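Local coordinates for protein mitochondrial association factor 1 (Toxoplasma gondii, PDB 6BXS) that is encoded at a parasite locus required for direct manipulation of host mitochondria and has a macro domain, a fold that often binds ADP-ribose, at residues A[48-53]-A[215-220]; A[55-60]-A[165-170]; A[189-194]-A[245-250]; A[181-186]-A[234-239]. One frame throughout, in Å; residues are numbered along the deposited sequence.

Contact 1: A[48-53]-A[215-220]; sequences VDAGTY and RLPLLG
The ring of P217, puckered rather than truly flat, meets V48 and A50 through two neighbouring corners. CD presses on the backbone carbonyl of V48, 3.2 Å from V48 O, and CG turns to the methyl group of A50, with P217 CG and A50 CB 4.2 Å apart. The planar guanidinium of R215 leads away from V48 and is held by D38 at NH2, P35 O at NH1 and Q255 at NE. What R215 gives to V48 is its backbone. V48 N donates to R215 O at 2.9 Å and 169°, a nearly straight bond that ties the two parallel strands together.

Next to that bond, V48 and L216 run side by side in the same direction. V48 CG1 stands anti to the backbone N (chi1 173°), which swings CG2 toward the other strand; it lies 3.4 Å from L216 CD2, tighter than ordinary carbon packing. From P217 on, segment 215-220 has left the strand, and the CD2 branch of L219 bends back to A50, 4.3 Å from its CB. T170 of the next strand also touches L219. Strands 45-50 and 213-216 are adjacent parallel members of the mixed central sheet, and the chains leaving them probably correspond to the loops that bind ADP-ribose in other macro domains.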
loop_
_atom_site.group_PDB
_atom_site.type_symbol
_atom_site.label_atom_id
_atom_site.label_comp_id
_atom_site.label_asym_id
_atom_site.label_seq_id
_atom_site.Cartn_x
_atom_site.Cartn_y
_atom_site.Cartn_z
ATOM N N VAL A 48 -1.684 1.899 2.685
ATOM C CA VAL A 48 -0.632 1.134 2.026
ATOM C C VAL A 48 0.737 1.765 2.253
ATOM O O VAL A 48 1.015 2.863 1.777
ATOM C CB VAL A 48 -0.892 1.020 0.510
ATOM C CG1 VAL A 48 0.299 0.381 -0.207
ATOM C CG2 VAL A 48 -2.164 0.219 0.250
ATOM N N ASP A 49 1.592 1.051 2.976
ATOM C CA ASP A 49 2.946 1.511 3.244
ATOM C C ASP A 49 3.808 1.435 1.990
ATOM O O ASP A 49 3.893 0.385 1.353
ATOM C CB ASP A 49 3.573 0.670 4.357
ATOM C CG ASP A 49 4.866 1.265 4.889
ATOM O OD1 ASP A 49 5.377 2.243 4.300
ATOM O OD2 ASP A 49 5.380 0.741 5.901
ATOM N N ALA A 50 4.449 2.544 1.635
ATOM C CA ALA A 50 5.445 2.528 0.571
ATOM C C ALA A 50 6.693 1.820 1.085
ATOM O O ALA A 50 7.589 2.447 1.651
ATOM C CB ALA A 50 5.770 3.938 0.108
ATOM N N GLY A 51 6.738 0.508 0.879
ATOM C CA GLY A 51 7.731 -0.344 1.506
ATOM C C GLY A 51 9.117 -0.271 0.902
ATOM O O GLY A 51 9.318 0.288 -0.176
ATOM N N THR A 52 10.074 -0.856 1.614
ATOM C CA THR A 52 11.461 -0.912 1.173
ATOM C C THR A 52 11.754 -2.271 0.546
ATOM O O THR A 52 11.049 -3.245 0.797
ATOM C CB THR A 52 12.429 -0.679 2.344
ATOM O OG1 THR A 52 12.213 -1.687 3.335
ATOM C CG2 THR A 52 12.208 0.696 2.967
ATOM N N TYR A 53 12.806 -2.330 -0.260
ATOM C CA TYR A 53 13.201 -3.568 -0.919
ATOM C C TYR A 53 13.674 -4.616 0.087
ATOM O O TYR A 53 13.680 -5.811 -0.210
ATOM C CB TYR A 53 14.293 -3.277 -1.951
ATOM C CG TYR A 53 13.864 -2.246 -2.975
ATOM C CD1 TYR A 53 12.804 -2.503 -3.834
ATOM C CD2 TYR A 53 14.505 -1.016 -3.075
ATOM C CE1 TYR A 53 12.393 -1.571 -4.766
ATOM C CE2 TYR A 53 14.101 -0.074 -4.009
ATOM C CZ TYR A 53 13.043 -0.358 -4.850
ATOM O OH TYR A 53 12.632 0.570 -5.781
ATOM N N ARG A 215 -6.061 3.507 1.386
ATOM C CA ARG A 215 -5.426 4.814 1.288
ATOM C C ARG A 215 -4.014 4.656 0.733
ATOM O O ARG A 215 -3.146 4.069 1.381
ATOM C CB ARG A 215 -5.401 5.493 2.659
ATOM C CG ARG A 215 -4.780 6.880 2.674
ATOM C CD ARG A 215 -5.080 7.596 3.985
ATOM N NE ARG A 215 -6.515 7.804 4.178
ATOM C CZ ARG A 215 -7.058 8.366 5.254
ATOM N NH1 ARG A 215 -6.294 8.786 6.254
ATOM N NH2 ARG A 215 -8.375 8.509 5.333
ATOM N N LEU A 216 -3.798 5.185 -0.468
ATOM C CA LEU A 216 -2.562 4.960 -1.212
ATOM C C LEU A 216 -1.674 6.198 -1.281
ATOM O O LEU A 216 -2.176 7.314 -1.418
ATOM C CB LEU A 216 -2.885 4.511 -2.640
ATOM C CG LEU A 216 -3.719 3.241 -2.793
ATOM C CD1 LEU A 216 -4.293 3.141 -4.194
ATOM C CD2 LEU A 216 -2.868 2.032 -2.479
ATOM N N PRO A 217 -0.349 6.008 -1.189
ATOM C CA PRO A 217 0.563 7.077 -1.597
ATOM C C PRO A 217 0.800 7.002 -3.099
ATOM O O PRO A 217 0.294 6.076 -3.736
ATOM C CB PRO A 217 1.838 6.759 -0.819
ATOM C CG PRO A 217 1.836 5.271 -0.754
ATOM C CD PRO A 217 0.386 4.863 -0.617
ATOM N N LEU A 218 1.544 7.947 -3.661
ATOM C CA LEU A 218 2.025 7.796 -5.026
ATOM C C LEU A 218 3.258 6.902 -4.992
ATOM O O LEU A 218 4.362 7.360 -4.696
ATOM C CB LEU A 218 2.351 9.145 -5.661
ATOM C CG LEU A 218 2.881 9.064 -7.096
ATOM C CD1 LEU A 218 1.774 8.670 -8.068
ATOM C CD2 LEU A 218 3.524 10.380 -7.503
ATOM N N LEU A 219 3.058 5.621 -5.283
ATOM C CA LEU A 219 4.129 4.638 -5.200
ATOM C C LEU A 219 5.256 4.953 -6.177
ATOM O O LEU A 219 5.018 5.430 -7.286
ATOM C CB LEU A 219 3.575 3.237 -5.462
ATOM C CG LEU A 219 2.641 2.714 -4.370
ATOM C CD1 LEU A 219 1.797 1.563 -4.889
ATOM C CD2 LEU A 219 3.437 2.283 -3.149
ATOM N N GLY A 220 6.486 4.692 -5.749
ATOM C CA GLY A 220 7.653 4.939 -6.575
ATOM C C GLY A 220 8.173 6.360 -6.453
ATOM O O GLY A 220 9.216 6.691 -7.015
#

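Contact 2: A[55-60]-A[165-170]; sequences LFIGGV and DVMLYT
Between L55 and Y169 the backbones come no nearer than 8.4 Å from CA to CA, so the irregular loop 55-60 and the extended strand 166-170 meet through side chains and the loop backbone. In the macro-domain fold this is the connection between strand 45-50 and helix 61-76, lying against the neighbouring strand of the central sheet.

Y169 does most of the bridging. With CG anti to the backbone N (chi1 -178°), its ring extends straight to the loop, and OH donates to F56 O at 2.9 Å. The hydroxyl sits 47° out of the carbonyl plane, at a C=O...O angle of 120°. Y169 OH in turn accepts from T52 N, and N63 donates to the same F56 carbonyl, so Y169 OH and F56 O each have two hydrogen-bond partners.

L55 and I57 flank the phenol. CD2 of L55 reaches CE1 of Y169 at 4.4 Å, while I57 slides past the ring in the opposite direction, its CG1 3.8 Å from Y169 CE2 and oblique to the ring. M167, two residues back on the strand, has its chain bent at chi3 and meets I57 tip to tip, methyl against methyl, with M167 CE 3.9 Å from I57 CD1.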
loop_
_atom_site.group_PDB
_atom_site.type_symbol
_atom_site.label_atom_id
_atom_site.label_comp_id
_atom_site.label_asym_id
_atom_site.label_seq_id
_atom_site.Cartn_x
_atom_site.Cartn_y
_atom_site.Cartn_z
ATOM N N LEU A 55 12.107 -4.965 2.964
ATOM C CA LEU A 55 10.857 -5.422 3.582
ATOM C C LEU A 55 10.731 -5.129 5.082
ATOM O O LEU A 55 10.016 -5.842 5.785
ATOM C CB LEU A 55 10.678 -6.929 3.362
ATOM C CG LEU A 55 10.836 -7.467 1.938
ATOM C CD1 LEU A 55 10.560 -8.966 1.919
ATOM C CD2 LEU A 55 9.920 -6.736 0.972
ATOM N N PHE A 56 11.392 -4.082 5.569
ATOM C CA PHE A 56 11.266 -3.697 6.977
ATOM C C PHE A 56 10.322 -2.506 7.145
ATOM O O PHE A 56 10.184 -1.681 6.244
ATOM C CB PHE A 56 12.631 -3.347 7.572
ATOM C CG PHE A 56 13.175 -2.035 7.094
ATOM C CD1 PHE A 56 12.859 -0.857 7.751
ATOM C CD2 PHE A 56 13.997 -1.977 5.987
ATOM C CE1 PHE A 56 13.350 0.352 7.306
ATOM C CE2 PHE A 56 14.487 -0.768 5.540
ATOM C CZ PHE A 56 14.167 0.396 6.202
ATOM N N ILE A 57 9.687 -2.424 8.310
ATOM C CA ILE A 57 8.906 -1.255 8.690
ATOM C C ILE A 57 9.749 -0.364 9.595
ATOM O O ILE A 57 10.092 -0.743 10.716
ATOM C CB ILE A 57 7.598 -1.650 9.399
ATOM C CG1 ILE A 57 6.673 -2.372 8.415
ATOM C CG2 ILE A 57 6.896 -0.413 9.961
ATOM C CD1 ILE A 57 5.472 -3.032 9.057
ATOM N N GLY A 58 10.077 0.824 9.099
ATOM C CA GLY A 58 10.959 1.738 9.800
ATOM C C GLY A 58 11.582 2.714 8.825
ATOM O O GLY A 58 11.046 2.944 7.740
ATOM N N GLY A 59 12.715 3.290 9.211
ATOM C CA GLY A 59 13.477 4.138 8.315
ATOM C C GLY A 59 12.880 5.516 8.106
ATOM O O GLY A 59 12.476 6.181 9.062
ATOM N N VAL A 60 12.820 5.935 6.845
ATOM C CA VAL A 60 12.429 7.295 6.486
ATOM C C VAL A 60 11.212 7.318 5.565
ATOM O O VAL A 60 10.680 6.273 5.193
ATOM C CB VAL A 60 13.594 8.033 5.794
ATOM C CG1 VAL A 60 14.797 8.099 6.726
ATOM C CG2 VAL A 60 13.972 7.337 4.489
ATOM N N ASP A 165 -7.186 -1.002 12.206
ATOM C CA ASP A 165 -6.281 -2.098 12.552
ATOM C C ASP A 165 -5.889 -2.977 11.363
ATOM O O ASP A 165 -5.491 -4.128 11.545
ATOM C CB ASP A 165 -6.917 -2.966 13.639
ATOM C CG ASP A 165 -8.177 -3.658 13.170
ATOM O OD1 ASP A 165 -8.700 -3.298 12.094
ATOM O OD2 ASP A 165 -8.652 -4.561 13.888
ATOM N N VAL A 166 -6.013 -2.441 10.152
ATOM C CA VAL A 166 -5.491 -3.106 8.962
ATOM C C VAL A 166 -4.548 -2.176 8.212
ATOM O O VAL A 166 -4.876 -1.016 7.962
ATOM C CB VAL A 166 -6.611 -3.557 8.006
ATOM C CG1 VAL A 166 -6.021 -4.208 6.757
ATOM C CG2 VAL A 166 -7.554 -4.519 8.705
ATOM N N MET A 167 -3.377 -2.698 7.861
ATOM C CA MET A 167 -2.421 -1.967 7.043
ATOM C C MET A 167 -1.954 -2.851 5.903
ATOM O O MET A 167 -2.053 -4.076 5.975
ATOM C CB MET A 167 -1.219 -1.501 7.873
ATOM C CG MET A 167 -0.365 -2.627 8.448
ATOM S SD MET A 167 1.213 -2.051 9.114
ATOM C CE MET A 167 2.126 -1.683 7.616
ATOM N N LEU A 168 -1.462 -2.219 4.845
ATOM C CA LEU A 168 -0.794 -2.930 3.770
ATOM C C LEU A 168 0.628 -2.404 3.618
ATOM O O LEU A 168 0.955 -1.312 4.082
ATOM C CB LEU A 168 -1.562 -2.792 2.454
ATOM C CG LEU A 168 -2.818 -3.658 2.308
ATOM C CD1 LEU A 168 -4.060 -2.792 2.340
ATOM C CD2 LEU A 168 -2.773 -4.484 1.030
ATOM N N TYR A 169 1.458 -3.206 2.964
ATOM C CA TYR A 169 2.866 -2.900 2.748
ATOM C C TYR A 169 3.206 -3.413 1.357
ATOM O O TYR A 169 2.955 -4.578 1.047
ATOM C CB TYR A 169 3.736 -3.555 3.829
ATOM C CG TYR A 169 5.228 -3.269 3.759
ATOM C CD1 TYR A 169 6.023 -3.829 2.764
ATOM C CD2 TYR A 169 5.848 -2.475 4.717
ATOM C CE1 TYR A 169 7.385 -3.585 2.713
ATOM C CE2 TYR A 169 7.213 -2.226 4.673
ATOM C CZ TYR A 169 7.975 -2.784 3.669
ATOM O OH TYR A 169 9.331 -2.542 3.619
ATOM N N THR A 170 3.742 -2.539 0.513
ATOM C CA THR A 170 4.047 -2.907 -0.866
ATOM C C THR A 170 5.364 -2.287 -1.320
ATOM O O THR A 170 5.794 -1.254 -0.801
ATOM C CB THR A 170 2.908 -2.483 -1.833
ATOM O OG1 THR A 170 3.058 -3.171 -3.079
ATOM C CG2 THR A 170 2.902 -0.974 -2.073
#

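Contact 3: A[189-194]-A[245-250]; sequences TMLGIV and ITRFDP. With SO4 (sulfate ion), chain G.
R247 starts out against L191 and ends on a sulfate. Its CB lies 4.0 Å from L191 CD2, the two side chains crossing at about a right angle, and CG stays beside the same methyl. CG, anti to the backbone N (chi1 165°), lies over the middle of the F248 ring, 3.4 Å above its plane. A bend at chi2 then turns CD outward, and the chain runs past the rim of the ring, where F248 CE1 lies against one face of the guanidinium. At the tip both terminal nitrogens converge on a single sulfate oxygen: NH1 donates to O1 at 2.7 Å and NH2 to the same O1 at 2.8 Å. Neither bond is straight, at 148° and 137°, as expected when two N-H groups share one acceptor near the guanidinium plane. K202 also hydrogen-bonds this ion, which probably came from the crystallisation liquor.

F248 is thus a spacer between arginine and helix 179-202. Its other face is turned to the backbone of V194, while V194 CG1 packs on CD2 of the ring at 3.5 Å, the two side chains sliding past each other in opposite directions. L191 CD2 touches F248 CE2 at 3.9 Å, and L191 O lies near the same carbon. After F248 the helix stops: D249 takes a positive phi, and P250 then brings its CG to within 4.0 Å of V194 CG1. Here the end of helix 230-248, on its way to strand 253-256, is packed against helix 179-202: the closing half of a beta-alpha-beta unit within the macro domain.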
loop_
_atom_site.group_PDB
_atom_site.type_symbol
_atom_site.label_atom_id
_atom_site.label_comp_id
_atom_site.label_asym_id
_atom_site.label_seq_id
_atom_site.Cartn_x
_atom_site.Cartn_y
_atom_site.Cartn_z
ATOM N N THR A 189 2.347 -4.431 -9.228
ATOM C CA THR A 189 2.264 -3.964 -7.850
ATOM C C THR A 189 0.829 -3.575 -7.485
ATOM O O THR A 189 0.333 -3.934 -6.416
ATOM C CB THR A 189 3.195 -2.759 -7.613
ATOM O OG1 THR A 189 4.548 -3.133 -7.906
ATOM C CG2 THR A 189 3.113 -2.281 -6.169
ATOM N N MET A 190 0.167 -2.838 -8.371
ATOM C CA MET A 190 -1.208 -2.414 -8.119
ATOM C C MET A 190 -2.147 -3.615 -8.091
ATOM O O MET A 190 -3.095 -3.645 -7.306
ATOM C CB MET A 190 -1.669 -1.409 -9.175
ATOM C CG MET A 190 -2.961 -0.684 -8.810
ATOM S SD MET A 190 -2.837 0.257 -7.271
ATOM C CE MET A 190 -1.616 1.487 -7.721
ATOM N N LEU A 191 -1.886 -4.599 -8.946
ATOM C CA LEU A 191 -2.638 -5.849 -8.920
ATOM C C LEU A 191 -2.456 -6.563 -7.582
ATOM O O LEU A 191 -3.380 -7.197 -7.075
ATOM C CB LEU A 191 -2.204 -6.772 -10.062
ATOM C CG LEU A 191 -2.710 -6.463 -11.474
ATOM C CD1 LEU A 191 -2.151 -7.481 -12.457
ATOM C CD2 LEU A 191 -4.230 -6.456 -11.533
ATOM N N GLY A 192 -1.257 -6.459 -7.017
ATOM C CA GLY A 192 -0.970 -7.060 -5.727
ATOM C C GLY A 192 -1.789 -6.439 -4.612
ATOM O O GLY A 192 -2.323 -7.139 -3.752
ATOM N N ILE A 193 -1.886 -5.115 -4.631
ATOM C CA ILE A 193 -2.647 -4.377 -3.630
ATOM C C ILE A 193 -4.137 -4.712 -3.703
ATOM O O ILE A 193 -4.748 -5.093 -2.706
ATOM C CB ILE A 193 -2.458 -2.859 -3.809
ATOM C CG1 ILE A 193 -0.993 -2.475 -3.586
ATOM C CG2 ILE A 193 -3.343 -2.081 -2.840
ATOM C CD1 ILE A 193 -0.602 -1.162 -4.224
ATOM N N VAL A 194 -4.714 -4.560 -4.888
ATOM C CA VAL A 194 -6.142 -4.786 -5.081
ATOM C C VAL A 194 -6.475 -6.272 -4.989
ATOM O O VAL A 194 -7.539 -6.650 -4.498
ATOM C CB VAL A 194 -6.610 -4.227 -6.439
ATOM C CG1 VAL A 194 -8.107 -4.452 -6.637
ATOM C CG2 VAL A 194 -6.280 -2.740 -6.538
ATOM N N ILE A 245 -8.649 -2.293 -11.371
ATOM C CA ILE A 245 -10.091 -2.156 -11.202
ATOM C C ILE A 245 -10.828 -3.047 -12.200
ATOM O O ILE A 245 -11.806 -3.708 -11.852
ATOM C CB ILE A 245 -10.541 -0.691 -11.377
ATOM C CG1 ILE A 245 -9.994 0.183 -10.243
ATOM C CG2 ILE A 245 -12.063 -0.584 -11.431
ATOM C CD1 ILE A 245 -10.452 -0.212 -8.854
ATOM N N THR A 246 -10.355 -3.052 -13.442
ATOM C CA THR A 246 -10.919 -3.908 -14.482
ATOM C C THR A 246 -10.805 -5.381 -14.110
ATOM O O THR A 246 -11.722 -6.162 -14.355
ATOM C CB THR A 246 -10.218 -3.673 -15.836
ATOM O OG1 THR A 246 -10.598 -2.391 -16.349
ATOM C CG2 THR A 246 -10.600 -4.743 -16.855
ATOM N N ARG A 247 -9.670 -5.755 -13.528
ATOM C CA ARG A 247 -9.418 -7.144 -13.157
ATOM C C ARG A 247 -10.355 -7.632 -12.054
ATOM O O ARG A 247 -11.004 -8.669 -12.202
ATOM C CB ARG A 247 -7.958 -7.316 -12.717
ATOM C CG ARG A 247 -7.647 -8.612 -11.965
ATOM C CD ARG A 247 -7.999 -9.858 -12.770
ATOM N NE ARG A 247 -7.425 -11.067 -12.179
ATOM C CZ ARG A 247 -8.052 -11.873 -11.324
ATOM N NH1 ARG A 247 -9.298 -11.624 -10.941
ATOM N NH2 ARG A 247 -7.426 -12.942 -10.851
ATOM N N PHE A 248 -10.428 -6.884 -10.956
ATOM C CA PHE A 248 -11.101 -7.367 -9.753
ATOM C C PHE A 248 -12.498 -6.778 -9.546
ATOM O O PHE A 248 -13.283 -7.323 -8.768
ATOM C CB PHE A 248 -10.233 -7.080 -8.525
ATOM C CG PHE A 248 -8.936 -7.845 -8.510
ATOM C CD1 PHE A 248 -8.924 -9.209 -8.258
ATOM C CD2 PHE A 248 -7.733 -7.205 -8.753
ATOM C CE1 PHE A 248 -7.736 -9.917 -8.247
ATOM C CE2 PHE A 248 -6.540 -7.909 -8.742
ATOM C CZ PHE A 248 -6.544 -9.267 -8.490
ATOM N N ASP A 249 -12.804 -5.682 -10.241
ATOM C CA ASP A 249 -14.103 -5.011 -10.119
ATOM C C ASP A 249 -14.495 -4.850 -8.648
ATOM O O ASP A 249 -15.562 -5.294 -8.231
ATOM C CB ASP A 249 -15.181 -5.798 -10.878
ATOM C CG ASP A 249 -16.508 -5.053 -10.967
ATOM O OD1 ASP A 249 -16.506 -3.806 -10.904
ATOM O OD2 ASP A 249 -17.556 -5.718 -11.104
ATOM N N PRO A 250 -13.620 -4.217 -7.852
ATOM C CA PRO A 250 -13.769 -4.264 -6.395
ATOM C C PRO A 250 -14.785 -3.278 -5.825
ATOM O O PRO A 250 -15.131 -2.287 -6.468
ATOM C CB PRO A 250 -12.364 -3.922 -5.908
ATOM C CG PRO A 250 -11.844 -2.982 -6.944
ATOM C CD PRO A 250 -12.457 -3.409 -8.257
HETATM S S SO4 G . -11.080 -13.596 -9.043
HETATM O O1 SO4 G . -9.623 -13.579 -9.170
HETATM O O2 SO4 G . -11.471 -14.528 -7.989
HETATM O O3 SO4 G . -11.558 -12.257 -8.705
HETATM O O4 SO4 G . -11.675 -14.019 -10.309
#

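Contact 4: A[181-186]-A[234-239]; sequences AYNMAY and GRANAV
A236, Y186 and N237 carry this helix-to-helix contact. The methyl of A236 points at helix 181-186 and sits over a face of the Y186 ring, a CH-pi contact with CB 4.2 Å from the ring centroid and 23° off its normal. Two more residues close around that methyl: Y182 meets it at the edge of its ring, near the ring plane, CE2 to A236 CB being 3.9 Å, and N183 brings OD1 to 3.6 Å from the same CB. The axes of the two short segments come within 9.3 Å of each other, with a crossing angle of -40°.

Y186 then reaches across the neighbouring turn. The face that takes the A236 methyl also covers the backbone N of N237, and CE1 rests 3.4 Å from N237 CA. Farther out, Y186 OH is 3.6 Å from N237 CB. This hydroxyl has its hydrogen-bond partner in L219 O, on the segment leaving strand 213-216, which pins the far end of the ring. N237 holds its CG anti to the backbone N (chi1 173°), with the amide tilted steeply to the ring, and makes no hydrogen bond with the tyrosine.

At the edge of Y186 lies CZ of Y182, whose own ring makes a cation-pi contact with R228. Aromatic side chains from helix 179-202 thus clasp helix 230-248, a buried helix pair in the alpha-beta layering of the macro domain.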
loop_
_atom_site.group_PDB
_atom_site.type_symbol
_atom_site.label_atom_id
_atom_site.label_comp_id
_atom_site.label_asym_id
_atom_site.label_seq_id
_atom_site.Cartn_x
_atom_site.Cartn_y
_atom_site.Cartn_z
ATOM N N ALA A 181 9.955 -2.047 -18.311
ATOM C CA ALA A 181 10.034 -2.839 -17.089
ATOM C C ALA A 181 9.324 -2.132 -15.940
ATOM O O ALA A 181 8.663 -2.769 -15.119
ATOM C CB ALA A 181 11.484 -3.112 -16.722
ATOM N N TYR A 182 9.467 -0.812 -15.894
ATOM C CA TYR A 182 8.869 -0.003 -14.839
ATOM C C TYR A 182 7.345 -0.094 -14.858
ATOM O O TYR A 182 6.721 -0.392 -13.840
ATOM C CB TYR A 182 9.306 1.457 -14.982
ATOM C CG TYR A 182 8.859 2.343 -13.844
ATOM C CD1 TYR A 182 9.600 2.428 -12.676
ATOM C CD2 TYR A 182 7.696 3.097 -13.937
ATOM C CE1 TYR A 182 9.199 3.234 -11.631
ATOM C CE2 TYR A 182 7.287 3.911 -12.895
ATOM C CZ TYR A 182 8.044 3.975 -11.744
ATOM O OH TYR A 182 7.647 4.779 -10.700
ATOM N N ASN A 183 6.753 0.169 -16.020
ATOM C CA ASN A 183 5.302 0.124 -16.171
ATOM C C ASN A 183 4.747 -1.256 -15.841
ATOM O O ASN A 183 3.722 -1.383 -15.172
ATOM C CB ASN A 183 4.897 0.516 -17.594
ATOM C CG ASN A 183 5.127 1.988 -17.887
ATOM O OD1 ASN A 183 5.105 2.826 -16.984
ATOM N ND2 ASN A 183 5.339 2.310 -19.157
ATOM N N MET A 184 5.438 -2.286 -16.314
ATOM C CA MET A 184 5.032 -3.665 -16.076
ATOM C C MET A 184 5.069 -4.005 -14.582
ATOM O O MET A 184 4.163 -4.658 -14.065
ATOM C CB MET A 184 5.940 -4.610 -16.862
ATOM C CG MET A 184 5.333 -5.965 -17.168
ATOM S SD MET A 184 6.266 -6.852 -18.435
ATOM C CE MET A 184 5.978 -5.848 -19.890
ATOM N N ALA A 185 6.115 -3.554 -13.895
ATOM C CA ALA A 185 6.262 -3.799 -12.460
ATOM C C ALA A 185 5.223 -3.011 -11.663
ATOM O O ALA A 185 4.700 -3.492 -10.657
ATOM C CB ALA A 185 7.674 -3.436 -12.000
ATOM N N TYR A 186 4.928 -1.798 -12.123
ATOM C CA TYR A 186 3.970 -0.926 -11.447
ATOM C C TYR A 186 2.562 -1.518 -11.497
ATOM O O TYR A 186 1.827 -1.481 -10.509
ATOM C CB TYR A 186 3.971 0.470 -12.078
ATOM C CG TYR A 186 3.679 1.592 -11.099
ATOM C CD1 TYR A 186 2.420 1.742 -10.529
ATOM C CD2 TYR A 186 4.664 2.506 -10.752
ATOM C CE1 TYR A 186 2.156 2.771 -9.635
ATOM C CE2 TYR A 186 4.408 3.535 -9.862
ATOM C CZ TYR A 186 3.154 3.664 -9.308
ATOM O OH TYR A 186 2.904 4.690 -8.424
ATOM N N GLY A 234 2.894 9.260 -12.543
ATOM C CA GLY A 234 1.462 9.481 -12.469
ATOM C C GLY A 234 0.726 8.647 -13.502
ATOM O O GLY A 234 -0.320 8.063 -13.215
ATOM N N ARG A 235 1.284 8.588 -14.707
ATOM C CA ARG A 235 0.702 7.804 -15.790
ATOM C C ARG A 235 0.803 6.306 -15.506
ATOM O O ARG A 235 -0.129 5.551 -15.776
ATOM C CB ARG A 235 1.394 8.131 -17.113
ATOM C CG ARG A 235 1.230 9.575 -17.567
ATOM C CD ARG A 235 -0.222 9.930 -17.823
ATOM N NE ARG A 235 -0.860 8.982 -18.740
ATOM C CZ ARG A 235 -1.949 8.263 -18.470
ATOM N NH1 ARG A 235 -2.425 7.432 -19.387
ATOM N NH2 ARG A 235 -2.575 8.363 -17.302
ATOM N N ALA A 236 1.941 5.881 -14.966
ATOM C CA ALA A 236 2.145 4.480 -14.612
ATOM C C ALA A 236 1.135 4.048 -13.553
ATOM O O ALA A 236 0.561 2.961 -13.628
ATOM C CB ALA A 236 3.559 4.262 -14.115
ATOM N N ASN A 237 0.928 4.912 -12.565
ATOM C CA ASN A 237 -0.034 4.651 -11.503
ATOM C C ASN A 237 -1.466 4.628 -12.030
ATOM O O ASN A 237 -2.241 3.737 -11.696
ATOM C CB ASN A 237 0.097 5.699 -10.398
ATOM C CG ASN A 237 -0.984 5.571 -9.342
ATOM O OD1 ASN A 237 -0.943 4.672 -8.502
ATOM N ND2 ASN A 237 -1.960 6.473 -9.377
ATOM N N ALA A 238 -1.808 5.610 -12.854
ATOM C CA ALA A 238 -3.152 5.706 -13.415
ATOM C C ALA A 238 -3.499 4.459 -14.220
ATOM O O ALA A 238 -4.554 3.861 -14.024
ATOM C CB ALA A 238 -3.275 6.946 -14.282
ATOM N N VAL A 239 -2.602 4.064 -15.116
ATOM C CA VAL A 239 -2.822 2.889 -15.951
ATOM C C VAL A 239 -2.858 1.611 -15.110
ATOM O O VAL A 239 -3.623 0.690 -15.402
ATOM C CB VAL A 239 -1.729 2.775 -17.037
ATOM C CG1 VAL A 239 -1.808 1.439 -17.763
ATOM C CG2 VAL A 239 -1.861 3.917 -18.033
#

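How the contacts relate
Contacts 1 and 2 lie near the middle of the chain and meet at the sheet, where strands 45-50 and 166-170 are neighbours; D49 N and L168 O are 2.7 Å apart, a probable hydrogen bond. Contacts 3 and 4 both join helices 179-202 and 230-248, about 13 Å apart between centres: contact 4 is buried, contact 3 reaches the surface. Their chemistry follows place. Contacts 1 and 2 each add a backbone-carbonyl hydrogen bond to apolar packing, whereas neither helix contact has a hydrogen bond between its segments, and only contact 3 carries a bound ion. I193 fastens the helix layer to contact 1, packing on L219 and V48.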